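Local structure of putative hydrolase (3CMN) at residues S91-P96 with R306-D311; L206-A211 with R251-R256; G140-S145 with F190-Y195. The protein is a putative hydrolase of the zincin-like metallopeptidase family that probably cleaves peptide bonds with the help of a zinc ion, here in its metal-free form. All blocks are in the same frame, centred on the assembly; numbering follows the deposited sequence.

In the fold
The three contacts tie together a mostly helical chain. Residues 91-96 meet 306-311 in interaction 1, and the other two contacts fall within the span that this pairing brackets, interaction 3 closing before interaction 2 begins. Interactions 1 and 2 have centres about 13 Å apart and touch, with Pro-96 on Phe-210 and Leu-310 on Asn-209, so they form one continuous packed region. Interaction 3 lies nearer the middle of the chain, its centre about 19 Å from that of interaction 1 and about 20 Å from that of interaction 2. Helix 197-210 of interaction 2 is the next helix after 174-193 of interaction 3, whose HExxH pattern is consistent with a zincin metal site.

Interaction 1 of 3, residues S91-P96 with R306-D311; sequences SQLFRP and RLTGLD
The methyl of Thr-308 sits over the Phe-94 ring in a CH-pi contact. Its CG2 stands 4.0 Å from the centroid of the Phe-94 ring and only 12° off the ring normal, which places it over the centre of one face. In Thr-308, CG2 is anti to its own carbonyl carbon (chi1, measured to OG1, is 53°), which sets the methyl over the Phe-94 ring, while OG1 swings back to hydrogen-bond with the carbonyl oxygens of Phe-305 and Val-304. The hydroxyl is thus satisfied within its own helix end, and the methyl does the work across the interface.

The remaining links are apolar. At the ring's edge, near its plane, Leu-307 CG lies 3.7 Å from Phe-94 CZ, and Leu-307 CD2 touches the same carbon. Leu-93 comes in from another direction: its CB is 3.4 Å from Thr-308 CG2, closer than ordinary carbon-carbon packing, so this methyl is tightly wedged. With the Phe-94 ring cut back to an alanine, Thr-308 CG2 and Leu-307 would probably lose the surface they pack on, opening a gap between the segments.

Backbone and charge interactions shape each partner separately. Gln-92 to Arg-95 form a type I beta turn, while Gly-309, with positive phi, ends helix 283-307 in a Schellman motif. Beyond it the chain turns back far enough for Asp-311 OD2 to meet Arg-306 NH1 in a 2.9 Å salt bridge.

The contact therefore joins the junction between helices 79-92 and 95-102 to the C-terminal end of helix 283-307. Helix 120-135 packs against it through Ile-127 on Phe-94 and Leu-130 on Leu-307, Trp-20 meets the Phe-94 ring, and Leu-146 of helix 145-148 touches both Leu-93 and Thr-308.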
loop_
_atom_site.group_PDB
_atom_site.type_symbol
_atom_site.label_atom_id
_atom_site.label_comp_id
_atom_site.label_asym_id
_atom_site.label_seq_id
_atom_site.Cartn_x
_atom_site.Cartn_y
_atom_site.Cartn_z
ATOM N N SER A 91 -8.461 -8.259 -12.034
ATOM C CA SER A 91 -9.151 -8.155 -13.311
ATOM C C SER A 91 -10.121 -6.981 -13.301
ATOM O O SER A 91 -10.200 -6.222 -14.264
ATOM C CB SER A 91 -9.902 -9.446 -13.617
ATOM O OG SER A 91 -10.831 -9.746 -12.596
ATOM N N GLN A 92 -10.845 -6.816 -12.201
ATOM C CA GLN A 92 -11.809 -5.725 -12.086
ATOM C C GLN A 92 -11.220 -4.332 -12.268
ATOM O O GLN A 92 -11.937 -3.380 -12.580
ATOM C CB GLN A 92 -12.558 -5.821 -10.764
ATOM C CG GLN A 92 -13.878 -6.524 -10.953
ATOM C CD GLN A 92 -14.403 -7.144 -9.695
ATOM O OE1 GLN A 92 -14.493 -6.491 -8.657
ATOM N NE2 GLN A 92 -14.764 -8.416 -9.776
ATOM N N LEU A 93 -9.914 -4.212 -12.074
ATOM C CA LEU A 93 -9.251 -2.934 -12.275
ATOM C C LEU A 93 -9.278 -2.637 -13.766
ATOM O O LEU A 93 -8.989 -1.526 -14.189
ATOM C CB LEU A 93 -7.797 -2.995 -11.805
ATOM C CG LEU A 93 -7.529 -3.297 -10.331
ATOM C CD1 LEU A 93 -6.025 -3.347 -10.113
ATOM C CD2 LEU A 93 -8.164 -2.217 -9.450
ATOM N N PHE A 94 -9.616 -3.647 -14.560
ATOM C CA PHE A 94 -9.675 -3.507 -16.013
ATOM C C PHE A 94 -11.093 -3.330 -16.558
ATOM O O PHE A 94 -11.277 -3.224 -17.766
ATOM C CB PHE A 94 -9.035 -4.721 -16.703
ATOM C CG PHE A 94 -7.559 -4.858 -16.455
ATOM C CD1 PHE A 94 -7.085 -5.552 -15.342
ATOM C CD2 PHE A 94 -6.643 -4.317 -17.348
ATOM C CE1 PHE A 94 -5.720 -5.707 -15.128
ATOM C CE2 PHE A 94 -5.281 -4.463 -17.147
ATOM C CZ PHE A 94 -4.817 -5.162 -16.034
ATOM N N ARG A 95 -12.090 -3.312 -15.679
ATOM C CA ARG A 95 -13.468 -3.135 -16.126
ATOM C C ARG A 95 -13.685 -1.852 -16.938
ATOM O O ARG A 95 -14.391 -1.865 -17.944
ATOM C CB ARG A 95 -14.431 -3.175 -14.935
ATOM C CG ARG A 95 -14.558 -4.572 -14.323
ATOM C CD ARG A 95 -15.870 -4.770 -13.572
ATOM N NE ARG A 95 -16.027 -6.160 -13.149
ATOM C CZ ARG A 95 -17.189 -6.717 -12.809
ATOM N NH1 ARG A 95 -18.314 -6.006 -12.840
ATOM N NH2 ARG A 95 -17.232 -7.990 -12.432
ATOM N N PRO A 96 -13.077 -0.730 -16.517
ATOM C CA PRO A 96 -13.259 0.515 -17.273
ATOM C C PRO A 96 -12.748 0.407 -18.709
ATOM O O PRO A 96 -13.203 1.132 -19.596
ATOM C CB PRO A 96 -12.460 1.535 -16.456
ATOM C CG PRO A 96 -12.585 1.011 -15.059
ATOM C CD PRO A 96 -12.368 -0.473 -15.250
ATOM N N ARG A 306 -0.460 2.194 -14.434
ATOM C CA ARG A 306 -0.299 2.343 -15.880
ATOM C C ARG A 306 -0.878 1.181 -16.668
ATOM O O ARG A 306 -1.402 1.364 -17.762
ATOM C CB ARG A 306 1.172 2.482 -16.217
ATOM C CG ARG A 306 1.834 3.661 -15.549
ATOM C CD ARG A 306 3.310 3.418 -15.510
ATOM N NE ARG A 306 4.060 4.561 -15.016
ATOM C CZ ARG A 306 4.081 5.752 -15.605
ATOM N NH1 ARG A 306 3.384 5.972 -16.712
ATOM N NH2 ARG A 306 4.834 6.723 -15.104
ATOM N N LEU A 307 -0.758 -0.019 -16.111
ATOM C CA LEU A 307 -1.279 -1.224 -16.737
ATOM C C LEU A 307 -2.794 -1.093 -16.915
ATOM O O LEU A 307 -3.343 -1.421 -17.971
ATOM C CB LEU A 307 -0.958 -2.427 -15.850
ATOM C CG LEU A 307 -1.431 -3.810 -16.302
ATOM C CD1 LEU A 307 -0.852 -4.146 -17.676
ATOM C CD2 LEU A 307 -1.011 -4.838 -15.270
ATOM N N THR A 308 -3.460 -0.594 -15.876
ATOM C CA THR A 308 -4.909 -0.422 -15.900
ATOM C C THR A 308 -5.390 0.871 -16.559
ATOM O O THR A 308 -6.592 1.099 -16.670
ATOM C CB THR A 308 -5.501 -0.496 -14.479
ATOM O OG1 THR A 308 -4.810 0.420 -13.622
ATOM C CG2 THR A 308 -5.368 -1.897 -13.928
ATOM N N GLY A 309 -4.470 1.727 -16.986
ATOM C CA GLY A 309 -4.903 2.947 -17.647
ATOM C C GLY A 309 -4.683 4.274 -16.951
ATOM O O GLY A 309 -5.267 5.283 -17.365
ATOM N N LEU A 310 -3.871 4.283 -15.897
ATOM C CA LEU A 310 -3.555 5.512 -15.177
ATOM C C LEU A 310 -2.062 5.753 -15.381
ATOM O O LEU A 310 -1.234 5.323 -14.572
ATOM C CB LEU A 310 -3.869 5.377 -13.684
ATOM C CG LEU A 310 -5.353 5.290 -13.333
ATOM C CD1 LEU A 310 -5.748 3.835 -13.123
ATOM C CD2 LEU A 310 -5.632 6.109 -12.082
ATOM N N ASP A 311 -1.723 6.438 -16.470
ATOM C CA ASP A 311 -0.328 6.700 -16.795
ATOM C C ASP A 311 0.281 7.827 -15.982
ATOM O O ASP A 311 0.891 8.746 -16.533
ATOM C CB ASP A 311 -0.184 6.996 -18.288
ATOM C CG ASP A 311 1.255 6.875 -18.769
ATOM O OD1 ASP A 311 1.968 7.902 -18.820
ATOM O OD2 ASP A 311 1.679 5.739 -19.076
#

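Interaction 2 of 3, residues L206-A211 with R251-R256; sequences LEQNFA and RAVFDR
Asn-209 presents its amide oxygen to the rim of the Phe-254 ring: OD1 lies 3.2 Å from CE1, near the ring plane, with amide and ring planes 38° apart. A carbonyl oxygen beside aromatic C-H groups is likely to be electrostatically favourable, though this is a close approach and not a hydrogen bond. The nitrogen of the same amide lies over a second ring, ND2 being 3.4 Å above the plane of Phe-210 and displaced toward its rim. These flat groups belong to a near-antiparallel helix pair, helix 197-210 against helix 248-279. The short segments here run at 154° to each other, and their axes come within 9.4 Å.

Val-253 fills the middle of this packing. It points at the other helix opposite Asn-209, the two CA atoms being 6.1 Å apart, and its CG1 rests 3.8 Å from Asn-209 CB. The CG of Asn-209 is anti to the backbone N (chi1 165°), an orientation that carries the amide past Val-253 to the Phe-254 edge.

Leu-310, from the chain following helix 283-307, packs on Leu-206, and Leu-312 on Phe-254, so the helix pair adjoins the 306-311 region. On the more exposed flank Gln-208 bends at chi2, and its aliphatic part crosses Val-253 at a slant, Gln-208 CG and Val-253 CG2 being 3.3 Å apart.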
loop_
_atom_site.group_PDB
_atom_site.type_symbol
_atom_site.label_atom_id
_atom_site.label_comp_id
_atom_site.label_asym_id
_atom_site.label_seq_id
_atom_site.Cartn_x
_atom_site.Cartn_y
_atom_site.Cartn_z
ATOM N N LEU A 206 -10.707 7.653 -9.277
ATOM C CA LEU A 206 -10.595 6.646 -10.320
ATOM C C LEU A 206 -11.674 6.871 -11.360
ATOM O O LEU A 206 -11.395 6.876 -12.558
ATOM C CB LEU A 206 -10.720 5.252 -9.722
ATOM C CG LEU A 206 -9.617 4.890 -8.727
ATOM C CD1 LEU A 206 -9.928 3.542 -8.111
ATOM C CD2 LEU A 206 -8.259 4.879 -9.431
ATOM N N GLU A 207 -12.907 7.065 -10.898
ATOM C CA GLU A 207 -14.018 7.321 -11.809
ATOM C C GLU A 207 -13.680 8.531 -12.671
ATOM O O GLU A 207 -13.854 8.508 -13.883
ATOM C CB GLU A 207 -15.305 7.599 -11.031
ATOM C CG GLU A 207 -15.784 6.455 -10.149
ATOM C CD GLU A 207 -16.312 5.278 -10.945
ATOM O OE1 GLU A 207 -16.325 5.360 -12.195
ATOM O OE2 GLU A 207 -16.719 4.273 -10.323
ATOM N N GLN A 208 -13.185 9.585 -12.030
ATOM C CA GLN A 208 -12.817 10.813 -12.721
ATOM C C GLN A 208 -11.907 10.506 -13.919
ATOM O O GLN A 208 -12.291 10.738 -15.073
ATOM C CB GLN A 208 -12.106 11.755 -11.747
ATOM C CG GLN A 208 -11.736 13.109 -12.322
ATOM C CD GLN A 208 -12.866 14.124 -12.233
ATOM O OE1 GLN A 208 -13.221 14.585 -11.144
ATOM N NE2 GLN A 208 -13.434 14.481 -13.383
ATOM N N ASN A 209 -10.712 9.983 -13.634
ATOM C CA ASN A 209 -9.727 9.630 -14.655
ATOM C C ASN A 209 -10.321 8.955 -15.884
ATOM O O ASN A 209 -9.973 9.285 -17.018
ATOM C CB ASN A 209 -8.679 8.687 -14.071
ATOM C CG ASN A 209 -7.855 7.995 -15.151
ATOM O OD1 ASN A 209 -7.019 8.619 -15.808
ATOM N ND2 ASN A 209 -8.108 6.703 -15.350
ATOM N N PHE A 210 -11.211 7.998 -15.644
ATOM C CA PHE A 210 -11.845 7.239 -16.713
ATOM C C PHE A 210 -12.867 7.982 -17.568
ATOM O O PHE A 210 -13.286 7.476 -18.611
ATOM C CB PHE A 210 -12.468 5.971 -16.120
ATOM C CG PHE A 210 -11.444 4.960 -15.654
ATOM C CD1 PHE A 210 -11.470 4.473 -14.348
ATOM C CD2 PHE A 210 -10.435 4.517 -16.516
ATOM C CE1 PHE A 210 -10.503 3.563 -13.895
ATOM C CE2 PHE A 210 -9.458 3.605 -16.074
ATOM C CZ PHE A 210 -9.495 3.127 -14.765
ATOM N N ALA A 211 -13.262 9.181 -17.137
ATOM C CA ALA A 211 -14.214 9.981 -17.890
ATOM C C ALA A 211 -13.662 10.356 -19.258
ATOM O O ALA A 211 -14.325 10.985 -20.078
ATOM C CB ALA A 211 -14.589 11.231 -17.109
ATOM N N ARG A 251 -4.518 15.617 -15.867
ATOM C CA ARG A 251 -3.352 15.868 -15.017
ATOM C C ARG A 251 -3.747 16.250 -13.600
ATOM O O ARG A 251 -3.012 15.970 -12.655
ATOM C CB ARG A 251 -2.476 16.983 -15.597
ATOM C CG ARG A 251 -1.654 16.570 -16.796
ATOM C CD ARG A 251 -0.979 17.782 -17.425
ATOM N NE ARG A 251 -0.507 17.513 -18.783
ATOM C CZ ARG A 251 -0.097 18.455 -19.631
ATOM N NH1 ARG A 251 -0.095 19.734 -19.269
ATOM N NH2 ARG A 251 0.293 18.126 -20.855
ATOM N N ALA A 252 -4.890 16.912 -13.453
ATOM C CA ALA A 252 -5.361 17.311 -12.134
ATOM C C ALA A 252 -5.661 16.031 -11.353
ATOM O O ALA A 252 -5.338 15.911 -10.165
ATOM C CB ALA A 252 -6.621 18.168 -12.266
ATOM N N VAL A 253 -6.284 15.081 -12.045
ATOM C CA VAL A 253 -6.629 13.795 -11.463
ATOM C C VAL A 253 -5.349 13.098 -11.002
ATOM O O VAL A 253 -5.218 12.749 -9.826
ATOM C CB VAL A 253 -7.342 12.891 -12.489
ATOM C CG1 VAL A 253 -7.704 11.559 -11.857
ATOM C CG2 VAL A 253 -8.584 13.578 -13.000
ATOM N N PHE A 254 -4.406 12.911 -11.924
ATOM C CA PHE A 254 -3.149 12.254 -11.596
ATOM C C PHE A 254 -2.485 12.936 -10.415
ATOM O O PHE A 254 -2.030 12.279 -9.479
ATOM C CB PHE A 254 -2.188 12.274 -12.796
ATOM C CG PHE A 254 -2.645 11.438 -13.970
ATOM C CD1 PHE A 254 -3.755 10.606 -13.870
ATOM C CD2 PHE A 254 -1.956 11.493 -15.181
ATOM C CE1 PHE A 254 -4.175 9.841 -14.952
ATOM C CE2 PHE A 254 -2.366 10.733 -16.274
ATOM C CZ PHE A 254 -3.480 9.903 -16.159
ATOM N N ASP A 255 -2.449 14.262 -10.465
ATOM C CA ASP A 255 -1.833 15.071 -9.422
ATOM C C ASP A 255 -2.403 14.699 -8.055
ATOM O O ASP A 255 -1.662 14.531 -7.092
ATOM C CB ASP A 255 -2.089 16.547 -9.717
ATOM C CG ASP A 255 -1.076 17.459 -9.057
ATOM O OD1 ASP A 255 -0.801 17.285 -7.844
ATOM O OD2 ASP A 255 -0.559 18.361 -9.754
ATOM N N ARG A 256 -3.726 14.566 -7.991
ATOM C CA ARG A 256 -4.423 14.204 -6.760
ATOM C C ARG A 256 -4.115 12.772 -6.307
ATOM O O ARG A 256 -3.796 12.536 -5.144
ATOM C CB ARG A 256 -5.940 14.357 -6.943
ATOM C CG ARG A 256 -6.448 15.792 -6.867
ATOM C CD ARG A 256 -7.965 15.820 -6.981
ATOM N NE ARG A 256 -8.530 17.167 -6.908
ATOM C CZ ARG A 256 -8.913 17.772 -5.784
ATOM N NH1 ARG A 256 -8.799 17.159 -4.608
ATOM N NH2 ARG A 256 -9.423 18.994 -5.840
#

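Interaction 3 of 3, residues G140-S145 with F190-Y195; sequences GQYDLS and FEFEAY
Tyr-142 carries this contact, meeting Phe-192 and Glu-193 from a type I beta turn that spans Gly-140 to Asp-143. At the start of the turn, Gly-140 N donates to Asp-143 OD1 over 3.2 Å, approaching from above the carboxylate plane. Gln-141 follows, its backbone N making a weak hydrogen bond to Glu-185 OE2.

Tyr-142 then projects toward helix 174-193. Its CG is anti to its carbonyl carbon (chi1 -59°), which carries the ring to Phe-192. The two rings are near parallel, planes at 21°, yet slid so far past each other that their centroids are 5.4 Å apart and overlap is slight; CD2 of Tyr-142 and CD1 of Phe-192 approach to 3.6 Å. Helix 174-193 bears an HExxH pattern (His-184, Glu-185, His-188), which Tyr-142 also touches and which is consistent with the metal-binding helix of zincins, although no metal is bound to it here. The OH of Tyr-142 stands 3.5 Å from Glu-193 OE1, too long to count as a hydrogen bond, while Glu-193 OE2 is engaged in a salt bridge with Arg-199.

At the far end of the segment, Ser-145 gives up about 22 Å² of surface to residues 190-195 without a close atomic contact.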
loop_
_atom_site.group_PDB
_atom_site.type_symbol
_atom_site.label_atom_id
_atom_site.label_comp_id
_atom_site.label_asym_id
_atom_site.label_seq_id
_atom_site.Cartn_x
_atom_site.Cartn_y
_atom_site.Cartn_z
ATOM N N GLY A 140 2.630 -8.094 1.572
ATOM C CA GLY A 140 1.392 -8.056 2.335
ATOM C C GLY A 140 0.230 -7.271 1.745
ATOM O O GLY A 140 0.267 -6.822 0.604
ATOM N N GLN A 141 -0.803 -7.100 2.562
ATOM C CA GLN A 141 -2.032 -6.413 2.189
ATOM C C GLN A 141 -2.002 -5.096 1.416
ATOM O O GLN A 141 -2.718 -4.944 0.426
ATOM C CB GLN A 141 -2.889 -6.199 3.435
ATOM C CG GLN A 141 -3.612 -7.438 3.911
ATOM C CD GLN A 141 -5.124 -7.284 3.874
ATOM O OE1 GLN A 141 -5.853 -8.230 4.124
ATOM N NE2 GLN A 141 -5.594 -6.086 3.562
ATOM N N TYR A 142 -1.198 -4.142 1.858
ATOM C CA TYR A 142 -1.187 -2.833 1.209
ATOM C C TYR A 142 0.008 -2.476 0.343
ATOM O O TYR A 142 0.458 -1.337 0.345
ATOM C CB TYR A 142 -1.393 -1.750 2.279
ATOM C CG TYR A 142 -2.701 -1.913 3.035
ATOM C CD1 TYR A 142 -2.801 -2.774 4.131
ATOM C CD2 TYR A 142 -3.862 -1.274 2.594
ATOM C CE1 TYR A 142 -4.029 -2.999 4.763
ATOM C CE2 TYR A 142 -5.088 -1.489 3.213
ATOM C CZ TYR A 142 -5.170 -2.352 4.290
ATOM O OH TYR A 142 -6.402 -2.584 4.858
ATOM N N ASP A 143 0.520 -3.436 -0.413
ATOM C CA ASP A 143 1.672 -3.156 -1.260
ATOM C C ASP A 143 1.251 -2.520 -2.566
ATOM O O ASP A 143 2.000 -1.749 -3.172
ATOM C CB ASP A 143 2.451 -4.441 -1.538
ATOM C CG ASP A 143 3.218 -4.929 -0.322
ATOM O OD1 ASP A 143 3.918 -5.946 -0.447
ATOM O OD2 ASP A 143 3.128 -4.292 0.753
ATOM N N LEU A 144 0.035 -2.841 -2.989
ATOM C CA LEU A 144 -0.502 -2.320 -4.233
ATOM C C LEU A 144 -1.713 -1.431 -3.944
ATOM O O LEU A 144 -2.762 -1.905 -3.527
ATOM C CB LEU A 144 -0.882 -3.488 -5.138
ATOM C CG LEU A 144 0.230 -4.533 -5.326
ATOM C CD1 LEU A 144 -0.297 -5.690 -6.152
ATOM C CD2 LEU A 144 1.442 -3.892 -6.002
ATOM N N SER A 145 -1.546 -0.132 -4.161
ATOM C CA SER A 145 -2.601 0.846 -3.912
ATOM C C SER A 145 -3.947 0.484 -4.528
ATOM O O SER A 145 -4.971 0.518 -3.842
ATOM C CB SER A 145 -2.170 2.224 -4.417
ATOM O OG SER A 145 -0.991 2.651 -3.764
ATOM N N PHE A 190 -5.144 1.492 8.917
ATOM C CA PHE A 190 -5.700 2.658 9.583
ATOM C C PHE A 190 -5.882 3.793 8.561
ATOM O O PHE A 190 -6.951 4.380 8.463
ATOM C CB PHE A 190 -4.766 3.125 10.713
ATOM C CG PHE A 190 -5.079 2.521 12.067
ATOM C CD1 PHE A 190 -4.762 1.193 12.351
ATOM C CD2 PHE A 190 -5.712 3.283 13.050
ATOM C CE1 PHE A 190 -5.072 0.628 13.586
ATOM C CE2 PHE A 190 -6.032 2.726 14.305
ATOM C CZ PHE A 190 -5.712 1.397 14.571
ATOM N N GLU A 191 -4.829 4.083 7.799
ATOM C CA GLU A 191 -4.862 5.147 6.805
ATOM C C GLU A 191 -5.973 4.944 5.775
ATOM O O GLU A 191 -6.575 5.910 5.305
ATOM C CB GLU A 191 -3.517 5.255 6.086
ATOM C CG GLU A 191 -2.332 5.522 7.002
ATOM C CD GLU A 191 -1.027 5.628 6.236
ATOM O OE1 GLU A 191 -0.759 6.692 5.646
ATOM O OE2 GLU A 191 -0.274 4.632 6.211
ATOM N N PHE A 192 -6.249 3.688 5.434
ATOM C CA PHE A 192 -7.290 3.383 4.461
ATOM C C PHE A 192 -8.671 3.165 5.043
ATOM O O PHE A 192 -9.663 3.306 4.326
ATOM C CB PHE A 192 -6.931 2.137 3.635
ATOM C CG PHE A 192 -5.975 2.408 2.507
ATOM C CD1 PHE A 192 -4.612 2.228 2.678
ATOM C CD2 PHE A 192 -6.441 2.873 1.282
ATOM C CE1 PHE A 192 -3.722 2.504 1.656
ATOM C CE2 PHE A 192 -5.554 3.154 0.242
ATOM C CZ PHE A 192 -4.190 2.969 0.435
ATOM N N GLU A 193 -8.748 2.827 6.326
ATOM C CA GLU A 193 -10.039 2.540 6.940
ATOM C C GLU A 193 -10.460 3.371 8.146
ATOM O O GLU A 193 -11.647 3.455 8.441
ATOM C CB GLU A 193 -10.092 1.050 7.298
ATOM C CG GLU A 193 -9.754 0.150 6.111
ATOM C CD GLU A 193 -9.441 -1.283 6.515
ATOM O OE1 GLU A 193 -8.567 -1.471 7.384
ATOM O OE2 GLU A 193 -10.061 -2.220 5.962
ATOM N N ALA A 194 -9.512 3.983 8.849
ATOM C CA ALA A 194 -9.862 4.784 10.022
ATOM C C ALA A 194 -10.567 6.094 9.631
ATOM O O ALA A 194 -11.265 6.689 10.443
ATOM C CB ALA A 194 -8.607 5.071 10.856
ATOM N N TYR A 195 -10.369 6.540 8.393
ATOM C CA TYR A 195 -11.001 7.751 7.882
ATOM C C TYR A 195 -11.855 7.267 6.725
ATOM O O TYR A 195 -11.352 7.002 5.649
ATOM C CB TYR A 195 -9.934 8.728 7.392
ATOM C CG TYR A 195 -8.757 8.806 8.337
ATOM C CD1 TYR A 195 -7.575 8.124 8.059
ATOM C CD2 TYR A 195 -8.857 9.482 9.557
ATOM C CE1 TYR A 195 -6.521 8.103 8.972
ATOM C CE2 TYR A 195 -7.812 9.468 10.482
ATOM C CZ TYR A 195 -6.642 8.770 10.181
ATOM O OH TYR A 195 -5.595 8.726 11.087
#